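PDB 6Q1I: endoglucanase A from Clostridium longisporum, which hydrolyses internal beta-1,4-glucosidic bonds in barley beta-glucan, lichenan and carboxymethylcellulose, and also degrades xylan, preferring longer cellooligosaccharides. Local coordinates for residues S43-E48 with N53-K58. Sequence-based numbering, arbitrary orientation.
Sequences SPISFE and NPVTTK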
ATOM      1  N   SER A  43     -21.052   0.039  13.485  1.00 11.48           N
ATOM      2  CA  SER A  43     -20.813  -1.156  12.688  1.00 11.02           C
ATOM      3  C   SER A  43     -19.655  -0.956  11.716  1.00 10.90           C
ATOM      4  O   SER A  43     -19.566   0.092  11.062  1.00 10.57           O
ATOM      5  CB  SER A  43     -22.056  -1.459  11.847  1.00 12.74           C
ATOM      6  OG  SER A  43     -21.757  -2.371  10.798  1.00 15.02           O
ATOM      7  N   PRO A  44     -18.810  -1.974  11.520  1.00  9.82           N
ATOM      8  CA  PRO A  44     -17.743  -1.857  10.513  1.00 10.94           C
ATOM      9  C   PRO A  44     -18.255  -1.526   9.128  1.00 10.04           C
ATOM     10  O   PRO A  44     -17.543  -0.882   8.347  1.00 10.58           O
ATOM     11  CB  PRO A  44     -17.076  -3.241  10.554  1.00 11.63           C
ATOM     12  CG  PRO A  44     -17.321  -3.722  11.952  1.00 12.29           C
ATOM     13  CD  PRO A  44     -18.699  -3.216  12.305  1.00 11.58           C
ATOM     14  N   ILE A  45     -19.465  -1.966   8.788  1.00 10.45           N
ATOM     15  CA  ILE A  45     -19.941  -1.827   7.418  1.00 11.03           C
ATOM     16  C   ILE A  45     -20.204  -0.366   7.086  1.00 11.01           C
ATOM     17  O   ILE A  45     -20.100   0.044   5.925  1.00 10.67           O
ATOM     18  CB  ILE A  45     -21.179  -2.716   7.189  1.00 13.10           C
ATOM     19  CG1 ILE A  45     -20.905  -4.134   7.698  1.00 15.88           C
ATOM     20  CG2 ILE A  45     -21.557  -2.705   5.724  1.00 14.13           C
ATOM     21  CD1 ILE A  45     -19.635  -4.767   7.125  1.00 17.03           C
ATOM     22  N   SER A  46     -20.548   0.439   8.093  1.00 10.54           N
ATOM     23  CA  SER A  46     -20.738   1.869   7.876  1.00 11.17           C
ATOM     24  C   SER A  46     -19.457   2.535   7.399  1.00 11.58           C
ATOM     25  O   SER A  46     -19.505   3.516   6.650  1.00 12.75           O
ATOM     26  CB  SER A  46     -21.192   2.530   9.174  1.00 12.57           C
ATOM     27  OG  SER A  46     -22.375   1.929   9.656  1.00 14.71           O
ATOM     28  N   PHE A  47     -18.308   2.044   7.853  1.00 10.39           N
ATOM     29  CA  PHE A  47     -17.019   2.559   7.397  1.00 10.30           C
ATOM     30  C   PHE A  47     -16.649   1.972   6.037  1.00 10.22           C
ATOM     31  O   PHE A  47     -16.305   2.706   5.106  1.00 10.50           O
ATOM     32  CB  PHE A  47     -15.948   2.197   8.426  1.00  9.93           C
ATOM     33  CG  PHE A  47     -16.138   2.849   9.772  1.00  9.55           C
ATOM     34  CD1 PHE A  47     -15.450   4.014  10.093  1.00 10.83           C
ATOM     35  CD2 PHE A  47     -16.975   2.288  10.725  1.00 10.84           C
ATOM     36  CE1 PHE A  47     -15.603   4.607  11.330  1.00 12.26           C
ATOM     37  CE2 PHE A  47     -17.126   2.875  11.965  1.00 12.36           C
ATOM     38  CZ  PHE A  47     -16.438   4.041  12.265  1.00 12.84           C
ATOM     39  N   GLU A  48     -16.722   0.642   5.919  1.00 10.15           N
ATOM     40  CA  GLU A  48     -16.323  -0.062   4.704  1.00  9.92           C
ATOM     41  C   GLU A  48     -17.033   0.484   3.474  1.00 10.12           C
ATOM     42  O   GLU A  48     -16.429   0.586   2.396  1.00 10.65           O
ATOM     43  CB  GLU A  48     -16.621  -1.558   4.878  1.00  9.63           C
ATOM     44  CG  GLU A  48     -16.167  -2.420   3.712  1.00 10.37           C
ATOM     45  CD  GLU A  48     -16.297  -3.901   3.985  1.00 10.53           C
ATOM     46  OE1 GLU A  48     -16.614  -4.273   5.135  1.00 12.10           O
ATOM     47  OE2 GLU A  48     -16.087  -4.698   3.045  1.00 10.88           O
ATOM     48  N   ASN A  53     -18.266   2.288  -1.876  1.00 10.78           N
ATOM     49  CA  ASN A  53     -18.037   0.946  -2.390  1.00 10.54           C
ATOM     50  C   ASN A  53     -18.949  -0.065  -1.700  1.00 10.27           C
ATOM     51  O   ASN A  53     -19.355   0.136  -0.550  1.00 11.32           O
ATOM     52  CB  ASN A  53     -16.565   0.572  -2.227  1.00 10.65           C
ATOM     53  CG  ASN A  53     -15.716   1.214  -3.299  1.00 11.03           C
ATOM     54  OD1 ASN A  53     -16.197   1.436  -4.411  1.00 13.68           O
ATOM     55  ND2 ASN A  53     -14.486   1.544  -2.980  1.00 11.72           N
ATOM     56  N   PRO A  54     -19.310  -1.139  -2.399  1.00 10.96           N
ATOM     57  CA  PRO A  54     -20.178  -2.157  -1.803  1.00 10.72           C
ATOM     58  C   PRO A  54     -19.395  -3.012  -0.814  1.00  9.76           C
ATOM     59  O   PRO A  54     -18.171  -3.068  -0.834  1.00 11.12           O
ATOM     60  CB  PRO A  54     -20.624  -2.984  -3.014  1.00 12.84           C
ATOM     61  CG  PRO A  54     -19.465  -2.888  -3.962  1.00 13.96           C
ATOM     62  CD  PRO A  54     -18.921  -1.486  -3.782  1.00 12.33           C
ATOM     63  N   VAL A  55     -20.125  -3.691   0.066  1.00  9.48           N
ATOM     64  CA  VAL A  55     -19.464  -4.538   1.054  1.00 11.03           C
ATOM     65  C   VAL A  55     -18.670  -5.635   0.348  1.00 10.09           C
ATOM     66  O   VAL A  55     -19.133  -6.254  -0.621  1.00 10.19           O
ATOM     67  CB  VAL A  55     -20.486  -5.072   2.074  1.00 17.23           C
ATOM     68  CG1 VAL A  55     -21.473  -5.971   1.421  1.00 18.14           C
ATOM     69  CG2 VAL A  55     -19.785  -5.779   3.231  1.00 18.92           C
ATOM     70  N   THR A  56     -17.445  -5.863   0.818  1.00  9.05           N
ATOM     71  CA  THR A  56     -16.539  -6.791   0.150  1.00  9.09           C
ATOM     72  C   THR A  56     -17.012  -8.228   0.327  1.00  9.62           C
ATOM     73  O   THR A  56     -17.412  -8.632   1.421  1.00 10.89           O
ATOM     74  CB  THR A  56     -15.129  -6.645   0.737  1.00  9.19           C
ATOM     75  OG1 THR A  56     -14.732  -5.264   0.731  1.00  9.81           O
ATOM     76  CG2 THR A  56     -14.113  -7.432  -0.065  1.00  9.77           C
ATOM     77  N   THR A  57     -16.939  -9.012  -0.750  1.00  9.57           N
ATOM     78  CA  THR A  57     -17.286 -10.428  -0.706  1.00  9.98           C
ATOM     79  C   THR A  57     -16.087 -11.276  -1.125  1.00  9.24           C
ATOM     80  O   THR A  57     -15.158 -10.804  -1.791  1.00  9.93           O
ATOM     81  CB  THR A  57     -18.444 -10.753  -1.647  1.00 10.91           C
ATOM     82  OG1 THR A  57     -17.994 -10.516  -2.972  1.00 12.06           O
ATOM     83  CG2 THR A  57     -19.674  -9.909  -1.326  1.00 12.63           C
ATOM     84  N   LYS A  58     -16.114 -12.549  -0.741  1.00  9.51           N
ATOM     85  CA  LYS A  58     -15.049 -13.441  -1.173  1.00  9.27           C
ATOM     86  C   LYS A  58     -15.033 -13.581  -2.690  1.00 10.53           C
ATOM     87  O   LYS A  58     -13.964 -13.749  -3.287  1.00 10.73           O
ATOM     88  CB  LYS A  58     -15.147 -14.800  -0.482  1.00 11.79           C
ATOM     89  CG  LYS A  58     -13.914 -15.660  -0.748  1.00 11.69           C
ATOM     90  CD  LYS A  58     -13.855 -16.904   0.111  1.00 12.89           C
ATOM     91  CE  LYS A  58     -12.596 -17.718  -0.158  1.00 13.86           C
ATOM     92  NZ  LYS A  58     -12.565 -18.291  -1.528  1.00 15.20           N
TER
HETATM   93  O   HOH W   1     -16.400   2.682   0.597  1.00 10.43           O
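The carboxylate of Glu48 is the flat group that meets residues 53-58, and both of its bonds there run to one oxygen, OE2. All this belongs to the long loop of the family 5 catalytic domain, a TIM barrel, that links strand 23-27 to helix 58-67; the short helix 44-48 interrupts that loop. The backbone N of Thr56 comes down on Glu48 OE2 from above the carboxylate plane, 40° out of it, in a nearly straight bond of 2.9 Å. The hydroxyl of the same residue, Thr56 OG1, donates to Glu48 OE2 over 2.7 Å and reaches it on its anti side, only 16° out of plane. Within 43-48 itself, Ser43 O lies at the edge of the Phe47 ring, in its plane.

Glu48 can span the distance because CG stands anti to the backbone N (chi1 -176°) and the chain runs on extended, crossing the Thr56 side chain at about a right angle. Its second oxygen, OE1, forms a salt bridge with Arg95 of helix 90-105, and Arg95 also bonds Thr56 O. This buried carboxylate thus has both oxygens engaged, and the nearby arginine probably favours its ionised form.

Beside the polar pair, Val55 sets CG2 4.0 Å from Ile45 CD1, an apolar touch in which Val55 is itself exposed. Two residues before Val55, the Asn53 amide ties the start of its own loop, at Asn29 O, to the segment after strand 314-318, bonding Asn320 through OD1 and the carbonyls of Asn29 and Asn319 through ND2. Its backbone is tied back to the helix by a water that accepts from Asn53 N at 3.1 Å and donates to Glu48 O at 2.8 Å.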